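Local coordinates for protein PadR family transcriptional regulator (Streptococcus pneumoniae, PDB 5ZQH) that probably binds DNA through a winged helix-turn-helix domain and regulates transcription as a dimeric member of the PadR family, at residues 8-16 with 27-36; 17-27 with 69-77. All blocks are in the same frame, centred on the assembly; numbering follows the deposited sequence.

Contact 1. Residues 8-16 with 27-36; sequences VLEGCVLDM and LVQTLREAGF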
# COMPACT_ATOMS: atom_id res chain seq x y z
N VAL A 8 1.62 -0.03 4.29
CA VAL A 8 1.98 -1.21 5.08
C VAL A 8 2.54 -0.83 6.46
O VAL A 8 2.00 -1.31 7.48
CB VAL A 8 2.87 -2.22 4.31
CG1 VAL A 8 3.44 -3.29 5.23
CG2 VAL A 8 2.08 -2.88 3.19
N LEU A 9 3.58 0.01 6.52
CA LEU A 9 4.11 0.44 7.83
C LEU A 9 3.13 1.20 8.71
O LEU A 9 3.22 1.09 9.93
CB LEU A 9 5.51 1.10 7.81
CG LEU A 9 6.18 1.99 6.77
CD1 LEU A 9 6.94 3.13 7.44
CD2 LEU A 9 7.15 1.13 5.98
N GLU A 10 2.19 1.93 8.10
CA GLU A 10 1.13 2.58 8.88
C GLU A 10 0.33 1.54 9.64
O GLU A 10 0.27 1.58 10.87
CB GLU A 10 0.21 3.44 8.01
CG GLU A 10 -0.66 4.37 8.85
CD GLU A 10 -1.78 5.02 8.07
OE1 GLU A 10 -2.79 4.33 7.81
OE2 GLU A 10 -1.66 6.22 7.74
N GLY A 11 -0.26 0.60 8.89
CA GLY A 11 -0.98 -0.54 9.45
C GLY A 11 -0.20 -1.35 10.46
O GLY A 11 -0.72 -1.67 11.53
N CYS A 12 1.06 -1.66 10.13
CA CYS A 12 1.96 -2.43 11.02
C CYS A 12 2.30 -1.69 12.32
O CYS A 12 2.21 -2.30 13.39
CB CYS A 12 3.23 -2.88 10.28
SG CYS A 12 2.95 -4.14 9.02
N VAL A 13 2.66 -0.41 12.23
CA VAL A 13 2.90 0.46 13.41
C VAL A 13 1.66 0.57 14.31
O VAL A 13 1.75 0.43 15.53
CB VAL A 13 3.49 1.85 13.02
CG1 VAL A 13 3.33 2.89 14.12
CG2 VAL A 13 4.96 1.72 12.65
N LEU A 14 0.51 0.80 13.69
CA LEU A 14 -0.79 0.82 14.36
C LEU A 14 -1.13 -0.49 15.08
O LEU A 14 -1.57 -0.47 16.24
CB LEU A 14 -1.89 1.19 13.35
CG LEU A 14 -2.73 2.48 13.42
CD1 LEU A 14 -2.16 3.60 14.28
CD2 LEU A 14 -3.06 2.97 12.02
N ASP A 15 -0.90 -1.62 14.41
CA ASP A 15 -1.12 -2.96 14.98
C ASP A 15 -0.22 -3.24 16.18
O ASP A 15 -0.70 -3.73 17.21
CB ASP A 15 -0.96 -4.05 13.91
CG ASP A 15 -1.48 -5.41 14.36
OD1 ASP A 15 -2.69 -5.55 14.63
OD2 ASP A 15 -0.66 -6.36 14.44
N MET A 16 1.07 -2.92 16.05
CA MET A 16 2.06 -3.09 17.12
C MET A 16 1.72 -2.31 18.39
O MET A 16 1.88 -2.83 19.49
CB MET A 16 3.46 -2.71 16.63
CG MET A 16 4.10 -3.75 15.74
SD MET A 16 5.66 -3.17 15.05
CE MET A 16 6.13 -4.59 14.08
N LEU A 27 9.52 0.60 19.32
CA LEU A 27 8.76 0.39 18.08
C LEU A 27 9.66 0.18 16.87
O LEU A 27 9.39 -0.73 16.07
CB LEU A 27 7.77 1.53 17.82
CG LEU A 27 6.30 1.28 18.19
CD1 LEU A 27 5.58 2.60 18.42
CD2 LEU A 27 5.58 0.44 17.14
N VAL A 28 10.71 0.99 16.74
CA VAL A 28 11.70 0.85 15.65
C VAL A 28 12.38 -0.53 15.71
O VAL A 28 12.57 -1.18 14.67
CB VAL A 28 12.74 2.01 15.65
CG1 VAL A 28 13.83 1.81 14.60
CG2 VAL A 28 12.05 3.35 15.41
N GLN A 29 12.71 -0.98 16.92
CA GLN A 29 13.37 -2.28 17.13
C GLN A 29 12.45 -3.46 16.86
O GLN A 29 12.90 -4.47 16.32
CB GLN A 29 13.97 -2.37 18.54
CG GLN A 29 15.06 -1.35 18.85
CD GLN A 29 16.33 -1.51 18.01
OE1 GLN A 29 16.60 -2.57 17.45
NE2 GLN A 29 17.11 -0.44 17.94
N THR A 30 11.17 -3.32 17.22
CA THR A 30 10.13 -4.32 16.91
C THR A 30 9.91 -4.41 15.39
O THR A 30 9.66 -5.49 14.87
CB THR A 30 8.82 -3.99 17.65
OG1 THR A 30 9.10 -3.79 19.04
CG2 THR A 30 7.80 -5.12 17.53
N LEU A 31 10.02 -3.27 14.71
CA LEU A 31 9.86 -3.15 13.27
C LEU A 31 11.03 -3.83 12.53
O LEU A 31 10.81 -4.60 11.59
CB LEU A 31 9.74 -1.67 12.89
CG LEU A 31 8.66 -1.02 12.01
CD1 LEU A 31 7.29 -1.67 12.03
CD2 LEU A 31 8.53 0.44 12.44
N ARG A 32 12.25 -3.57 12.99
CA ARG A 32 13.46 -4.22 12.46
C ARG A 32 13.39 -5.75 12.60
O ARG A 32 13.66 -6.47 11.63
CB ARG A 32 14.73 -3.68 13.14
CG ARG A 32 15.09 -2.24 12.78
CD ARG A 32 16.51 -1.90 13.21
NE ARG A 32 16.67 -0.49 13.58
CZ ARG A 32 16.93 0.51 12.74
NH1 ARG A 32 17.05 0.30 11.43
NH2 ARG A 32 17.06 1.75 13.21
N GLU A 33 12.98 -6.21 13.78
CA GLU A 33 12.82 -7.64 14.10
C GLU A 33 11.72 -8.36 13.31
O GLU A 33 11.71 -9.60 13.23
CB GLU A 33 12.56 -7.83 15.60
CG GLU A 33 13.81 -8.10 16.42
CD GLU A 33 13.53 -8.15 17.92
OE1 GLU A 33 12.49 -8.73 18.32
OE2 GLU A 33 14.34 -7.59 18.70
N ALA A 34 10.79 -7.58 12.74
CA ALA A 34 9.71 -8.08 11.89
C ALA A 34 10.15 -8.21 10.43
O ALA A 34 9.48 -8.87 9.63
CB ALA A 34 8.48 -7.20 12.02
N GLY A 35 11.27 -7.58 10.09
CA GLY A 35 11.83 -7.64 8.74
C GLY A 35 12.27 -6.31 8.14
O GLY A 35 12.97 -6.29 7.12
N PHE A 36 11.85 -5.21 8.76
CA PHE A 36 12.20 -3.86 8.31
C PHE A 36 13.65 -3.51 8.71
O PHE A 36 13.90 -2.61 9.51
CB PHE A 36 11.17 -2.84 8.83
CG PHE A 36 9.75 -3.10 8.37
CD1 PHE A 36 9.29 -2.59 7.16
CD2 PHE A 36 8.87 -3.86 9.15
CE1 PHE A 36 7.98 -2.83 6.73
CE2 PHE A 36 7.57 -4.11 8.73
CZ PHE A 36 7.13 -3.59 7.52
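M16 reaches across from helix 3-19 and sits as a knob in a hole formed by L27, T30, L31 and A34. Its CG lies anti to the carbonyl carbon (chi1 -76°) and the chain beyond is fully extended, which carries the thioether to the next helix. M16 SD rests 3.7 Å from L31 CD1. The methyl goes further: M16 CE meets the backbone T30 O at 3.7 Å and also touches A34 CB. At the base of the same side chain, M16 CB touches L27 CD2 at 3.8 Å. One turn back, V13 and L31 cross at about a right angle, and V13 CG2 meets L31 CD2 at 3.8 Å. This end is the tighter one and mostly apolar.

The other end is looser. G35 ends the helix in a Schellman motif, with F36 N bonded to L31 O and G35 N to R32 O. The F36 ring turns back to helix 3-19. V8 CG1 lies at its edge, 4.4 Å from F36 CZ. L9 CD2 approaches F36 CE1 obliquely, at 4.1 Å, and L9 is partly exposed.

The segment axes come no closer than 10.9 Å, at 118° between their directions. Helices 3-19, 24-34 and 45-53 form the helical part of the winged helix fold, the last two probably its helix-turn-helix. L48 of helix 45-53 packs on V13 and L27. K96 of the second subunit makes a cation-pi contact with F36.

Contact 2. Residues 17-27 with 69-77; sequences IGQKERYGYEL and DRKYFSLMK
The Y23 ring is sandwiched between two aliphatic groups. R70 CG lies over the centre of one face, 3.7 Å from the centroid, as a CH-pi contact. E26 CG lies over the centre of the opposite face. The edge of Y23 points at the face of Y72 in a T-shaped pair, with planes at 84° and Y23 CD2 3.4 Å from Y72 CZ. Y23 CG stands between its backbone N and carbonyl carbon (chi1 66°), which places the ring where R70 CB, CG and CD pass across its face. At the edge of the Y72 ring is E21 O, 3.4 Å from Y72 CD2. K20 NZ donates to the same E21 O and makes a salt bridge to E26 OE2, with a weak hydrogen bond in it. The F73 ring has R22 O and G24 N at its edge.

The backbones join through R22 and F73, an antiparallel hydrogen-bonded pair. F73 N gives R22 O a bond of 2.7 Å, and R22 N gives F73 O a longer one of 3.2 Å. Toward the end of helix 3-19, I17 CG2 packs 3.9 Å from L75 CG. L75 CD1 lies 3.6 Å from G18 CA.

Strand 69-75 is the middle strand of the sheet. The short strand 22-23 borders it on one side and strand 57-63 on the other, as in a winged helix. R62 of strand 57-63 pairs with E21 and makes a cation-pi contact with Y72. Helix 45-53 adds L48 against I17, L27 and F73.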
# COMPACT_ATOMS: atom_id res chain seq x y z
N ILE A 17 1.25 -1.07 18.21
CA ILE A 17 0.77 -0.20 19.29
C ILE A 17 -0.50 -0.77 19.96
O ILE A 17 -0.69 -0.63 21.17
CB ILE A 17 0.57 1.25 18.78
CG1 ILE A 17 1.92 1.94 18.58
CG2 ILE A 17 -0.29 2.09 19.71
CD1 ILE A 17 1.91 3.08 17.58
N GLY A 18 -1.34 -1.43 19.16
CA GLY A 18 -2.51 -2.16 19.65
C GLY A 18 -2.21 -3.38 20.51
O GLY A 18 -2.87 -3.57 21.55
N GLN A 19 -1.24 -4.19 20.09
CA GLN A 19 -0.81 -5.39 20.82
C GLN A 19 -0.23 -5.03 22.18
O GLN A 19 -0.62 -5.59 23.21
CB GLN A 19 0.27 -6.15 20.04
CG GLN A 19 -0.12 -6.68 18.67
CD GLN A 19 1.08 -7.21 17.89
OE1 GLN A 19 2.16 -7.45 18.46
NE2 GLN A 19 0.91 -7.41 16.58
N LYS A 20 0.72 -4.08 22.17
CA LYS A 20 1.39 -3.61 23.37
C LYS A 20 1.75 -2.13 23.22
O LYS A 20 2.33 -1.71 22.22
CB LYS A 20 2.65 -4.44 23.65
CG LYS A 20 3.24 -4.24 25.04
CD LYS A 20 4.73 -4.51 25.04
CE LYS A 20 5.41 -3.94 26.28
NZ LYS A 20 5.57 -2.45 26.25
N GLU A 21 1.38 -1.37 24.25
CA GLU A 21 1.76 0.03 24.43
C GLU A 21 3.29 0.17 24.34
O GLU A 21 4.02 -0.41 25.15
CB GLU A 21 1.26 0.45 25.82
CG GLU A 21 1.07 1.94 26.03
CD GLU A 21 0.38 2.25 27.35
OE1 GLU A 21 -0.57 1.52 27.71
OE2 GLU A 21 0.81 3.23 28.02
N ARG A 22 3.76 0.92 23.34
CA ARG A 22 5.19 1.03 23.04
C ARG A 22 5.69 2.47 22.87
O ARG A 22 4.95 3.32 22.36
CB ARG A 22 5.53 0.25 21.76
CG ARG A 22 5.75 -1.24 21.98
CD ARG A 22 6.37 -1.89 20.75
NE ARG A 22 6.48 -3.34 20.88
CZ ARG A 22 5.58 -4.22 20.45
NH1 ARG A 22 4.46 -3.83 19.84
NH2 ARG A 22 5.80 -5.51 20.64
N TYR A 23 6.93 2.72 23.28
CA TYR A 23 7.60 4.00 22.98
C TYR A 23 8.45 3.93 21.70
O TYR A 23 8.76 2.84 21.22
CB TYR A 23 8.37 4.57 24.20
CG TYR A 23 9.58 3.80 24.70
CD1 TYR A 23 10.86 4.04 24.18
CD2 TYR A 23 9.46 2.88 25.75
CE1 TYR A 23 11.97 3.35 24.66
CE2 TYR A 23 10.56 2.19 26.24
CZ TYR A 23 11.81 2.42 25.69
OH TYR A 23 12.91 1.74 26.16
N GLY A 24 8.79 5.11 21.17
CA GLY A 24 9.48 5.29 19.89
C GLY A 24 10.66 4.38 19.57
O GLY A 24 10.71 3.80 18.49
N TYR A 25 11.60 4.26 20.51
CA TYR A 25 12.78 3.40 20.35
C TYR A 25 12.39 1.93 20.20
O TYR A 25 12.89 1.26 19.29
CB TYR A 25 13.76 3.57 21.52
CG TYR A 25 14.99 2.66 21.46
CD1 TYR A 25 16.12 3.04 20.73
CD2 TYR A 25 15.04 1.45 22.17
CE1 TYR A 25 17.25 2.22 20.68
CE2 TYR A 25 16.16 0.63 22.13
CZ TYR A 25 17.27 1.02 21.39
OH TYR A 25 18.39 0.23 21.34
N GLU A 26 11.51 1.45 21.08
CA GLU A 26 11.15 0.04 21.07
C GLU A 26 10.26 -0.36 19.88
O GLU A 26 10.28 -1.51 19.47
CB GLU A 26 10.63 -0.45 22.43
CG GLU A 26 9.34 0.15 22.97
CD GLU A 26 8.96 -0.40 24.33
OE1 GLU A 26 9.84 -0.56 25.20
OE2 GLU A 26 7.76 -0.68 24.54
N LEU A 27 9.52 0.60 19.32
CA LEU A 27 8.76 0.39 18.08
C LEU A 27 9.66 0.18 16.87
O LEU A 27 9.39 -0.73 16.07
CB LEU A 27 7.77 1.53 17.82
CG LEU A 27 6.30 1.28 18.19
CD1 LEU A 27 5.58 2.60 18.42
CD2 LEU A 27 5.58 0.44 17.14
N ASP A 69 11.70 7.84 32.21
CA ASP A 69 10.41 8.13 31.60
C ASP A 69 10.51 8.22 30.08
O ASP A 69 11.35 8.96 29.54
CB ASP A 69 9.81 9.43 32.17
CG ASP A 69 9.10 9.22 33.50
OD1 ASP A 69 8.79 8.07 33.88
OD2 ASP A 69 8.83 10.24 34.17
N ARG A 70 9.66 7.45 29.41
CA ARG A 70 9.56 7.47 27.96
C ARG A 70 8.11 7.77 27.57
O ARG A 70 7.20 7.56 28.37
CB ARG A 70 10.03 6.13 27.37
CG ARG A 70 11.53 5.85 27.48
CD ARG A 70 12.34 6.60 26.43
NE ARG A 70 13.76 6.66 26.76
CZ ARG A 70 14.32 7.58 27.56
NH1 ARG A 70 13.59 8.54 28.12
NH2 ARG A 70 15.62 7.55 27.80
N LYS A 71 7.92 8.27 26.36
CA LYS A 71 6.59 8.56 25.83
C LYS A 71 6.00 7.31 25.17
O LYS A 71 6.32 6.98 24.03
CB LYS A 71 6.65 9.72 24.83
CG LYS A 71 5.28 10.32 24.52
CD LYS A 71 5.28 11.07 23.20
CE LYS A 71 5.37 12.57 23.39
NZ LYS A 71 4.80 13.26 22.20
N TYR A 72 5.13 6.62 25.91
CA TYR A 72 4.46 5.41 25.42
C TYR A 72 3.24 5.74 24.56
O TYR A 72 2.38 6.53 24.96
CB TYR A 72 4.05 4.51 26.59
CG TYR A 72 5.15 3.64 27.14
CD1 TYR A 72 6.00 4.11 28.15
CD2 TYR A 72 5.35 2.35 26.65
CE1 TYR A 72 7.01 3.31 28.67
CE2 TYR A 72 6.36 1.54 27.16
CZ TYR A 72 7.19 2.03 28.17
OH TYR A 72 8.19 1.23 28.67
N PHE A 73 3.19 5.12 23.39
CA PHE A 73 2.07 5.28 22.48
C PHE A 73 1.06 4.15 22.63
O PHE A 73 1.44 2.97 22.65
CB PHE A 73 2.55 5.38 21.02
CG PHE A 73 3.46 6.55 20.76
CD1 PHE A 73 2.94 7.85 20.66
CD2 PHE A 73 4.84 6.36 20.62
CE1 PHE A 73 3.78 8.93 20.42
CE2 PHE A 73 5.68 7.45 20.38
CZ PHE A 73 5.15 8.73 20.28
N SER A 74 -0.21 4.52 22.78
CA SER A 74 -1.34 3.58 22.83
C SER A 74 -2.45 4.05 21.88
O SER A 74 -2.55 5.26 21.59
CB SER A 74 -1.88 3.46 24.25
OG SER A 74 -2.24 4.74 24.76
N LEU A 75 -3.27 3.12 21.40
CA LEU A 75 -4.34 3.44 20.46
C LEU A 75 -5.50 4.23 21.06
O LEU A 75 -5.95 3.96 22.18
CB LEU A 75 -4.88 2.16 19.79
CG LEU A 75 -4.05 1.38 18.77
CD1 LEU A 75 -4.85 0.18 18.31
CD2 LEU A 75 -3.64 2.22 17.56
N MET A 76 -5.96 5.23 20.31
CA MET A 76 -7.18 5.98 20.60
C MET A 76 -8.34 5.17 20.01
O MET A 76 -8.12 4.11 19.41
CB MET A 76 -7.12 7.36 19.94
CG MET A 76 -7.47 8.54 20.82
SD MET A 76 -6.03 9.59 21.08
CE MET A 76 -6.79 11.13 21.59
N LYS A 77 -9.57 5.68 20.16
CA LYS A 77 -10.76 5.04 19.59
C LYS A 77 -10.68 4.94 18.06
O LYS A 77 -10.96 3.89 17.49
CB LYS A 77 -12.04 5.75 20.04

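In the fold
From the N terminus, helix 3-19 supplies the first side of contact 1 and, in its last turn, the start of contact 2. The chain then passes through strand 22-23 into helix 24-34, which folds back on helix 3-19. Contact 1 closes this short loop of ten residues. Contact 2 closes a much longer one, of 41 residues, which holds helix 45-53 and strand 57-63 before the chain returns along strand 69-75. The two contacts cross along the sequence and share L27. R22 of contact 2 touches M16 and T30 of contact 1, so the contacts also meet in space. Contact 1 joins the first two helices; contact 2 ties their connection to strand 69-75 of the wing.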